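Local atomic coordinates of zinc finger (CCCH type) motif-containing protein (Toxoplasma gondii, PDB entry 7NG2), a protein that probably acts as a reader of N6-methyladenosine in RNA through this YTH domain, one part of a longer CPSF4 protein. Residues H33-T38 with G85-V90; M74-D79 with N97-W102. One frame throughout, in Å; residues are numbered along the deposited sequence.

Contact 1 (H33-T38 with G85-V90); sequences HGVWAT and GIWGPV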
# COMPACT_ATOMS: atom_id res chain seq x y z
N HIS A 33 -9.84 10.04 -3.74
CA HIS A 33 -8.98 11.12 -4.23
C HIS A 33 -7.59 10.68 -4.67
O HIS A 33 -6.81 11.51 -5.14
CB HIS A 33 -8.89 12.22 -3.17
CG HIS A 33 -10.21 12.84 -2.84
ND1 HIS A 33 -10.93 13.58 -3.76
CD2 HIS A 33 -10.95 12.81 -1.71
CE1 HIS A 33 -12.05 14.00 -3.20
NE2 HIS A 33 -12.09 13.54 -1.96
N GLY A 34 -7.26 9.40 -4.57
CA GLY A 34 -5.99 8.91 -5.06
C GLY A 34 -4.81 9.47 -4.29
O GLY A 34 -3.85 9.97 -4.89
N VAL A 35 -4.85 9.37 -2.96
CA VAL A 35 -3.90 10.08 -2.12
C VAL A 35 -3.63 9.26 -0.87
O VAL A 35 -4.50 8.54 -0.37
CB VAL A 35 -4.44 11.50 -1.78
CG1 VAL A 35 -5.75 11.42 -1.01
CG2 VAL A 35 -3.40 12.33 -1.03
N TRP A 36 -2.41 9.39 -0.35
CA TRP A 36 -2.05 8.80 0.94
C TRP A 36 -1.00 9.68 1.60
O TRP A 36 -0.38 10.52 0.96
CB TRP A 36 -1.52 7.36 0.77
CG TRP A 36 -1.52 6.60 2.05
CD1 TRP A 36 -0.43 6.13 2.72
CD2 TRP A 36 -2.67 6.23 2.83
NE1 TRP A 36 -0.83 5.49 3.88
CE2 TRP A 36 -2.19 5.54 3.97
CE3 TRP A 36 -4.04 6.43 2.68
CZ2 TRP A 36 -3.06 5.04 4.95
CZ3 TRP A 36 -4.90 5.93 3.66
CH2 TRP A 36 -4.40 5.24 4.78
N ALA A 37 -0.80 9.45 2.90
CA ALA A 37 0.33 10.03 3.61
C ALA A 37 0.74 9.05 4.70
O ALA A 37 -0.09 8.28 5.20
CB ALA A 37 0.01 11.41 4.22
N THR A 38 2.01 9.08 5.08
CA THR A 38 2.51 8.15 6.08
C THR A 38 3.48 8.90 7.00
O THR A 38 3.72 10.10 6.85
CB THR A 38 3.10 6.90 5.41
OG1 THR A 38 3.40 5.91 6.39
CG2 THR A 38 4.35 7.24 4.64
N GLY A 85 -4.03 19.31 3.85
CA GLY A 85 -4.88 19.23 5.02
C GLY A 85 -6.00 18.22 4.96
O GLY A 85 -6.84 18.20 5.87
N ILE A 86 -6.03 17.36 3.94
CA ILE A 86 -7.17 16.48 3.72
C ILE A 86 -7.41 15.54 4.90
O ILE A 86 -8.54 15.13 5.16
CB ILE A 86 -7.03 15.72 2.39
CG1 ILE A 86 -8.35 15.06 2.00
CG2 ILE A 86 -5.87 14.70 2.45
CD1 ILE A 86 -8.36 14.42 0.62
N TRP A 87 -6.35 15.18 5.64
CA TRP A 87 -6.48 14.20 6.71
C TRP A 87 -6.87 14.81 8.04
O TRP A 87 -7.08 14.08 9.01
CB TRP A 87 -5.18 13.41 6.89
CG TRP A 87 -4.72 12.77 5.63
CD1 TRP A 87 -3.58 13.07 4.93
CD2 TRP A 87 -5.40 11.76 4.88
NE1 TRP A 87 -3.50 12.28 3.81
CE2 TRP A 87 -4.61 11.48 3.75
CE3 TRP A 87 -6.59 11.05 5.06
CZ2 TRP A 87 -4.98 10.52 2.80
CZ3 TRP A 87 -6.96 10.11 4.12
CH2 TRP A 87 -6.15 9.85 3.01
N GLY A 88 -6.98 16.13 8.11
CA GLY A 88 -7.25 16.78 9.37
C GLY A 88 -5.98 16.91 10.19
O GLY A 88 -4.87 16.82 9.66
N PRO A 89 -6.13 17.11 11.50
CA PRO A 89 -4.96 17.44 12.34
C PRO A 89 -3.84 16.42 12.32
O PRO A 89 -2.68 16.78 12.58
CB PRO A 89 -5.58 17.59 13.73
CG PRO A 89 -6.99 18.01 13.47
CD PRO A 89 -7.40 17.25 12.23
N VAL A 90 -4.13 15.14 12.04
CA VAL A 90 -3.06 14.15 11.91
C VAL A 90 -2.06 14.53 10.82
O VAL A 90 -0.91 14.08 10.85
CB VAL A 90 -3.64 12.73 11.73
CG1 VAL A 90 -4.18 12.56 10.32
CG2 VAL A 90 -2.58 11.68 12.03

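Contact 2 (M74-D79 with N97-W102); sequences MMSLPD and NFRVMW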
# COMPACT_ATOMS: atom_id res chain seq x y z
N MET A 74 2.24 3.67 -5.87
CA MET A 74 2.67 5.02 -5.54
C MET A 74 2.99 5.77 -6.83
O MET A 74 3.79 5.31 -7.65
CB MET A 74 3.91 4.94 -4.66
CG MET A 74 4.44 6.27 -4.17
SD MET A 74 5.84 5.98 -3.09
CE MET A 74 6.24 7.66 -2.60
N MET A 75 2.36 6.93 -7.02
CA MET A 75 2.45 7.65 -8.29
C MET A 75 3.29 8.91 -8.23
O MET A 75 3.63 9.45 -9.28
CB MET A 75 1.04 8.04 -8.77
CG MET A 75 0.08 6.87 -8.94
SD MET A 75 0.63 5.63 -10.13
CE MET A 75 0.56 6.55 -11.65
N SER A 76 3.62 9.39 -7.04
CA SER A 76 4.39 10.62 -6.92
C SER A 76 5.16 10.58 -5.61
O SER A 76 4.85 9.81 -4.71
CB SER A 76 3.49 11.86 -6.95
OG SER A 76 2.88 12.11 -5.68
N LEU A 77 6.14 11.47 -5.51
CA LEU A 77 6.80 11.74 -4.25
C LEU A 77 5.84 12.52 -3.35
O LEU A 77 4.89 13.14 -3.82
CB LEU A 77 8.04 12.60 -4.49
CG LEU A 77 9.23 11.86 -5.11
CD1 LEU A 77 10.37 12.83 -5.46
CD2 LEU A 77 9.73 10.75 -4.18
N PRO A 78 6.08 12.49 -2.04
CA PRO A 78 5.35 13.39 -1.13
C PRO A 78 5.42 14.83 -1.64
O PRO A 78 6.47 15.31 -2.05
CB PRO A 78 6.09 13.21 0.20
CG PRO A 78 6.66 11.81 0.11
CD PRO A 78 7.04 11.64 -1.32
N ASP A 79 4.26 15.49 -1.65
CA ASP A 79 4.03 16.74 -2.37
C ASP A 79 3.21 17.67 -1.49
O ASP A 79 2.02 17.42 -1.26
CB ASP A 79 3.26 16.41 -3.66
CG ASP A 79 2.96 17.64 -4.51
OD1 ASP A 79 3.29 18.77 -4.11
OD2 ASP A 79 2.38 17.46 -5.61
N ASN A 97 1.46 14.57 1.57
CA ASN A 97 0.62 13.66 0.80
C ASN A 97 1.29 13.29 -0.52
O ASN A 97 1.98 14.10 -1.14
CB ASN A 97 -0.72 14.33 0.48
CG ASN A 97 -1.53 14.61 1.72
OD1 ASN A 97 -1.42 13.91 2.72
ND2 ASN A 97 -2.36 15.65 1.66
N PHE A 98 1.07 12.06 -0.95
CA PHE A 98 1.53 11.62 -2.26
C PHE A 98 0.40 10.92 -2.99
O PHE A 98 -0.56 10.45 -2.39
CB PHE A 98 2.78 10.72 -2.17
CG PHE A 98 2.63 9.51 -1.29
CD1 PHE A 98 2.18 8.31 -1.81
CD2 PHE A 98 2.97 9.56 0.06
CE1 PHE A 98 2.06 7.18 -1.01
CE2 PHE A 98 2.85 8.44 0.86
CZ PHE A 98 2.40 7.25 0.32
N ARG A 99 0.52 10.90 -4.32
CA ARG A 99 -0.52 10.30 -5.15
C ARG A 99 -0.41 8.78 -5.14
O ARG A 99 0.69 8.21 -5.17
CB ARG A 99 -0.42 10.82 -6.58
CG ARG A 99 -1.03 12.20 -6.77
CD ARG A 99 -1.16 12.58 -8.23
NE ARG A 99 0.14 12.77 -8.87
CZ ARG A 99 0.58 12.06 -9.90
NH1 ARG A 99 -0.18 11.10 -10.42
NH2 ARG A 99 1.78 12.30 -10.41
N VAL A 100 -1.57 8.13 -5.11
CA VAL A 100 -1.69 6.68 -5.20
C VAL A 100 -2.75 6.36 -6.24
O VAL A 100 -3.78 7.04 -6.33
CB VAL A 100 -2.11 6.07 -3.84
CG1 VAL A 100 -2.33 4.56 -3.95
CG2 VAL A 100 -1.06 6.38 -2.79
N MET A 101 -2.49 5.34 -7.05
CA MET A 101 -3.46 4.80 -7.99
C MET A 101 -3.91 3.46 -7.44
O MET A 101 -3.12 2.51 -7.40
CB MET A 101 -2.81 4.64 -9.37
CG MET A 101 -3.66 3.90 -10.40
SD MET A 101 -2.84 3.71 -12.00
CE MET A 101 -2.77 5.40 -12.58
N TRP A 102 -5.15 3.38 -6.98
CA TRP A 102 -5.66 2.09 -6.52
C TRP A 102 -5.81 1.15 -7.72
O TRP A 102 -6.35 1.53 -8.76
CB TRP A 102 -6.98 2.27 -5.77
CG TRP A 102 -6.77 2.69 -4.34
CD1 TRP A 102 -6.40 3.93 -3.89
CD2 TRP A 102 -6.90 1.86 -3.18
NE1 TRP A 102 -6.29 3.92 -2.52
CE2 TRP A 102 -6.59 2.66 -2.06
CE3 TRP A 102 -7.24 0.52 -2.98
CZ2 TRP A 102 -6.63 2.17 -0.76
CZ3 TRP A 102 -7.28 0.04 -1.68
CH2 TRP A 102 -6.97 0.86 -0.59
O HOH W 1 1.50 14.84 -6.44
O HOH W 2 0.66 17.35 1.50

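Contact 1 (H33-T38 with G85-V90)
The indole of Trp87 meets Val35, Trp36 and Ala37, and the ring orientations show how one side chain engages three consecutive residues. Its five-membered ring lies at Ala37, whose CB is 3.6 Å from Trp87 NE1. Its far end reaches the other two: Trp87 CZ2 comes to 3.8 Å from Val35 O, the oxygen standing at the ring edge near its plane, and to 4.0 Å from Val35 CG1. Trp36 starts from a CB directed away from 85-90, yet its CG is anti to the backbone N (chi1 -164°) and the six-membered ring swings back. Trp36 CE3 then lies 4.0 Å from Trp87 CH2. The six-membered rings meet obliquely, with centroids 5.5 Å apart and planes inclined at 72°.

Ile86 holds two positions at once. Its CG2 sits above one face of the Trp87 ring, toward the rim, while CG1, anti to the backbone N (chi1 -166°), carries CD1 outward to His33 CD2 at 3.8 Å. The type I turn from Gly85 to Gly88 presents Ile86 and Trp87 to 33-37, closed by Gly88 N to Gly85 O at 3.1 Å. Two polar atoms here have partners outside the contact: Val35 O accepts from Ser30 OG, and Trp87 NE1 bonds weakly to Asn97 OD1.

An isopropyl alcohol molecule lies about 4 Å from the side chain of Trp87; it probably comes from the crystallisation liquor, though such molecules often mark pockets. YTH domains bind methylated adenine in a cage of aromatic side chains. By their places in the family sequence Trp36, whose ring also meets Phe60 edge-to-face, and Trp87 probably both line this cage.

Contact 2 (M74-D79 with N97-W102)
Ser76 and Arg99 join side chain to main chain at the tightly held centre of this contact. Arg99 N donates to Ser76 OG over 3.0 Å in an almost straight bond (177°), and the same hydroxyl donates to Leu77 O, so that its rotation is fixed. On one side of this bond Met75 N gives a 2.8 Å bond to Arg99 O, arriving above the carbonyl plane. On the other, Asp79 N reaches Asn97 O at 2.7 Å. Met74 and Val100 form an antiparallel, non-hydrogen-bonded pair. With CG anti to the carbonyl carbon (chi1 -58°), Met75 brings CG to 3.5 Å from Met101 N; bends at chi2 and chi3 then turn its sulfur and methyl toward Met101.

Phe98 closes the buried side. With CG between its backbone N and carbonyl carbon (chi1 55°), the ring receives the extended Met74 chain at about a right angle: Met74 CG is 3.9 Å from Phe98 CD1, CE lies over one face toward the rim, and the sulfur makes an oblique Met-aromatic contact. Ser76 O, 3.4 Å from Phe98 CB, is buried without a polar partner.

The outer side is looser. The Arg99 guanidinium lies with one face over the Met75 carbonyl and makes a weak, long bond from NE to a water. That water donates to both Ser76 OG and Asp79 OD2; Asp79 OD1 accepts from Gln81 N. A second water spans Asp79 O and Asn97 N. The exposed Met101 side chain adopts two conformers, leaving its methyl contact doubtful.

Strand 98-109 runs between 67-74 and 35-36. On the face that carries Met74 and Val100, Met74 touches Phe50 of helix 40-52 and Val56 of strand 55-62, while Phe98 and Val100 rest on Leu58.

In the fold
From the N terminus the segments come in the order 33-38, 74-79, 85-90 and 97-102, so the two contacts cross rather than nest. Contact 1 brings the end of helix 24-33 and strand 35-36 against a loop that arrives after helix 40-52 and strands 55-62 and 67-74. Contact 2 closes the connection between strands 67-74 and 98-109, which itself contains 85-90. Their centres lie about 11 Å apart and both reach the same sheet: strand 35-36 adds to the edge of 98-109 through a probable bond, Trp36 O to Phe98 N (2.8 Å). Asn97 OD1 of contact 2 meets Trp87 NE1 and Ala37 CB of contact 1; its amide also bonds to Leu82 and Gln91 of the connection.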